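Long-range contact in choline kinase (Streptococcus pneumoniae, PDB 4R78), which probably phosphorylates choline at the expense of ATP, a kinase with a protein kinase-like fold that holds adenosine monophosphate in its nucleotide pocket: residues N59-V64 against Y110-I115. Sequence-based numbering, arbitrary orientation.
Sequences NKQYIV and YIESAI. With AMP (adenosine monophosphate), chain C.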
loop_
_atom_site.group_PDB
_atom_site.type_symbol
_atom_site.label_atom_id
_atom_site.label_comp_id
_atom_site.label_asym_id
_atom_site.label_seq_id
_atom_site.Cartn_x
_atom_site.Cartn_y
_atom_site.Cartn_z
ATOM N N ASN A 59 17.830 3.231 24.508
ATOM C CA ASN A 59 17.235 1.971 24.956
ATOM C C ASN A 59 16.243 1.361 23.976
ATOM O O ASN A 59 15.613 0.341 24.274
ATOM C CB ASN A 59 16.527 2.173 26.298
ATOM C CG ASN A 59 17.484 2.477 27.429
ATOM O OD1 ASN A 59 17.218 3.352 28.254
ATOM N ND2 ASN A 59 18.598 1.753 27.483
ATOM N N LYS A 60 16.100 1.982 22.809
ATOM C CA LYS A 60 15.026 1.617 21.900
ATOM C C LYS A 60 15.400 1.756 20.432
ATOM O O LYS A 60 16.172 2.636 20.053
ATOM C CB LYS A 60 13.795 2.478 22.190
ATOM C CG LYS A 60 12.488 1.852 21.764
ATOM C CD LYS A 60 11.875 1.053 22.890
ATOM C CE LYS A 60 10.738 0.182 22.397
ATOM N NZ LYS A 60 9.726 0.959 21.633
ATOM N N GLN A 61 14.845 0.865 19.617
ATOM C CA GLN A 61 14.920 0.975 18.167
ATOM C C GLN A 61 13.514 1.207 17.631
ATOM O O GLN A 61 12.551 0.642 18.152
ATOM C CB GLN A 61 15.505 -0.296 17.555
ATOM C CG GLN A 61 16.934 -0.594 17.988
ATOM C CD GLN A 61 17.531 -1.768 17.242
ATOM O OE1 GLN A 61 17.952 -1.640 16.093
ATOM N NE2 GLN A 61 17.580 -2.923 17.897
ATOM N N TYR A 62 13.403 2.041 16.599
ATOM C CA TYR A 62 12.116 2.329 15.972
ATOM C C TYR A 62 12.198 2.191 14.460
ATOM O O TYR A 62 13.189 2.585 13.846
ATOM C CB TYR A 62 11.660 3.750 16.286
ATOM C CG TYR A 62 11.418 4.069 17.741
ATOM C CD1 TYR A 62 10.214 3.734 18.360
ATOM C CD2 TYR A 62 12.385 4.735 18.491
ATOM C CE1 TYR A 62 9.980 4.045 19.697
ATOM C CE2 TYR A 62 12.165 5.051 19.829
ATOM C CZ TYR A 62 10.961 4.703 20.423
ATOM O OH TYR A 62 10.733 5.007 21.745
ATOM N N ILE A 63 11.139 1.642 13.874
ATOM C CA ILE A 63 10.954 1.629 12.427
ATOM C C ILE A 63 10.188 2.892 12.040
ATOM O O ILE A 63 9.140 3.188 12.612
ATOM C CB ILE A 63 10.199 0.348 11.971
ATOM C CG1 ILE A 63 11.101 -0.892 12.105
ATOM C CG2 ILE A 63 9.636 0.500 10.553
ATOM C CD1 ILE A 63 12.314 -0.924 11.169
ATOM N N VAL A 64 10.729 3.638 11.083
ATOM C CA VAL A 64 10.149 4.912 10.675
ATOM C C VAL A 64 9.745 4.873 9.203
ATOM O O VAL A 64 10.526 4.451 8.344
ATOM C CB VAL A 64 11.122 6.093 10.937
ATOM C CG1 VAL A 64 10.479 7.417 10.558
ATOM C CG2 VAL A 64 11.556 6.122 12.400
ATOM N N TYR A 110 10.215 -1.700 16.384
ATOM C CA TYR A 110 11.140 -2.498 15.590
ATOM C C TYR A 110 11.111 -3.928 16.111
ATOM O O TYR A 110 11.359 -4.179 17.293
ATOM C CB TYR A 110 12.562 -1.926 15.663
ATOM C CG TYR A 110 13.626 -2.760 14.964
ATOM C CD1 TYR A 110 13.589 -2.967 13.585
ATOM C CD2 TYR A 110 14.676 -3.325 15.683
ATOM C CE1 TYR A 110 14.566 -3.723 12.939
ATOM C CE2 TYR A 110 15.660 -4.080 15.047
ATOM C CZ TYR A 110 15.597 -4.274 13.677
ATOM O OH TYR A 110 16.566 -5.023 13.043
ATOM N N ILE A 111 10.781 -4.855 15.223
ATOM C CA ILE A 111 10.782 -6.268 15.556
ATOM C C ILE A 111 12.103 -6.872 15.101
ATOM O O ILE A 111 12.375 -6.963 13.900
ATOM C CB ILE A 111 9.588 -7.005 14.919
ATOM C CG1 ILE A 111 8.272 -6.362 15.380
ATOM C CG2 ILE A 111 9.639 -8.502 15.258
ATOM C CD1 ILE A 111 7.034 -6.925 14.727
ATOM N N GLU A 112 12.923 -7.262 16.074
ATOM C CA GLU A 112 14.232 -7.842 15.793
ATOM C C GLU A 112 14.117 -9.195 15.110
ATOM O O GLU A 112 13.277 -10.022 15.484
ATOM C CB GLU A 112 15.062 -7.976 17.068
ATOM C CG GLU A 112 15.904 -6.754 17.384
ATOM C CD GLU A 112 17.294 -7.115 17.882
ATOM O OE1 GLU A 112 17.415 -8.027 18.731
ATOM O OE2 GLU A 112 18.267 -6.485 17.418
ATOM N N SER A 113 14.966 -9.397 14.104
ATOM C CA SER A 113 15.050 -10.652 13.348
ATOM C C SER A 113 13.737 -11.008 12.646
ATOM O O SER A 113 13.437 -12.182 12.417
ATOM C CB SER A 113 15.530 -11.799 14.247
ATOM O OG SER A 113 16.827 -11.529 14.752
ATOM N N ALA A 114 12.962 -9.978 12.311
ATOM C CA ALA A 114 11.717 -10.150 11.577
ATOM C C ALA A 114 12.009 -10.589 10.149
ATOM O O ALA A 114 13.012 -10.180 9.557
ATOM C CB ALA A 114 10.907 -8.857 11.584
ATOM N N ILE A 115 11.136 -11.435 9.609
ATOM C CA ILE A 115 11.257 -11.885 8.230
ATOM C C ILE A 115 10.214 -11.179 7.370
ATOM O O ILE A 115 9.009 -11.321 7.594
ATOM C CB ILE A 115 11.119 -13.427 8.096
ATOM C CG1 ILE A 115 12.243 -14.145 8.851
ATOM C CG2 ILE A 115 11.123 -13.854 6.628
ATOM C CD1 ILE A 115 11.901 -14.503 10.290
HETATM P P AMP C . 7.803 -1.655 2.843
HETATM O O1P AMP C . 6.972 -0.757 1.960
HETATM O O2P AMP C . 9.141 -2.040 2.259
HETATM O O3P AMP C . 7.036 -2.802 3.456
HETATM O "O5'" AMP C . 8.186 -0.739 4.111
HETATM C "C5'" AMP C . 8.329 -1.321 5.405
HETATM C "C4'" AMP C . 9.490 -2.307 5.404
HETATM O "O4'" AMP C . 10.277 -2.132 6.587
HETATM C "C3'" AMP C . 8.999 -3.746 5.405
HETATM O "O3'" AMP C . 9.135 -4.338 4.109
HETATM C "C2'" AMP C . 9.855 -4.459 6.433
HETATM O "O2'" AMP C . 10.949 -5.123 5.800
HETATM C "C1'" AMP C . 10.422 -3.360 7.314
HETATM N N9 AMP C . 9.681 -3.295 8.602
HETATM C C8 AMP C . 8.502 -2.674 8.801
HETATM N N7 AMP C . 8.082 -2.786 10.085
HETATM C C5 AMP C . 9.015 -3.491 10.742
HETATM C C6 AMP C . 9.198 -3.967 12.132
HETATM N N6 AMP C . 8.268 -3.693 13.077
HETATM N N1 AMP C . 10.316 -4.675 12.418
HETATM C C2 AMP C . 11.244 -4.950 11.478
HETATM N N3 AMP C . 11.141 -4.548 10.194
HETATM C C4 AMP C . 10.070 -3.827 9.767
HETATM O O HOH W 1 10.810 -1.072 19.205
#
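The side chain of Q61 runs alongside that of Y110 where strand 61-66 meets the start of the hinge-like linker between the two lobes. K60, just before the strand, has a chain long enough to send NZ to a nearby water as a weak donor. That water takes the place of a direct backbone bond: it donates to Q61 O at 2.7 Å and accepts from Y110 N at 3.0 Å. CB and the flat amide of Q61 both pack along the CD2/CE2 side of the tyrosine, the amide 50° from the ring plane, with OE1 3.5 Å from Y110 CE2. Glutamine thus covers the ring yet keeps a polar group at this partly exposed place; NE2 comes no nearer than 3.7 Å to E112 OE2, and no hydrogen bond forms. Y62 turns its CB away from the linker, and its aromatic ring suits an edge-to-face contact with Y97. I63, branched and apolar, serves two neighbours: CD1 meets the tyrosine edge at Y110 CD1, 3.4 Å away, while CG1 rests 3.6 Å from AMP C5 and CG2 lies near N7 and C8. With CG anti to the backbone N (chi1 175°), the broad ring of Y110 can meet Q61 along one side and I63 at its edge while nearing AMP C2. The next residue adds a backbone bond, I111 N donating to AMP N1 at 2.8 Å with an angle of 158°, the hinge-type adenine bond familiar from protein kinases; T116 OG1 and E200 O also bind AMP. A type II turn from I111 to A114 follows. Strand 61-66 is central in the five-stranded antiparallel sheet, between strands 52-57 and 105-109, and the linker leaves 105-109 for the short strand 115-116, which pairs with 202-204.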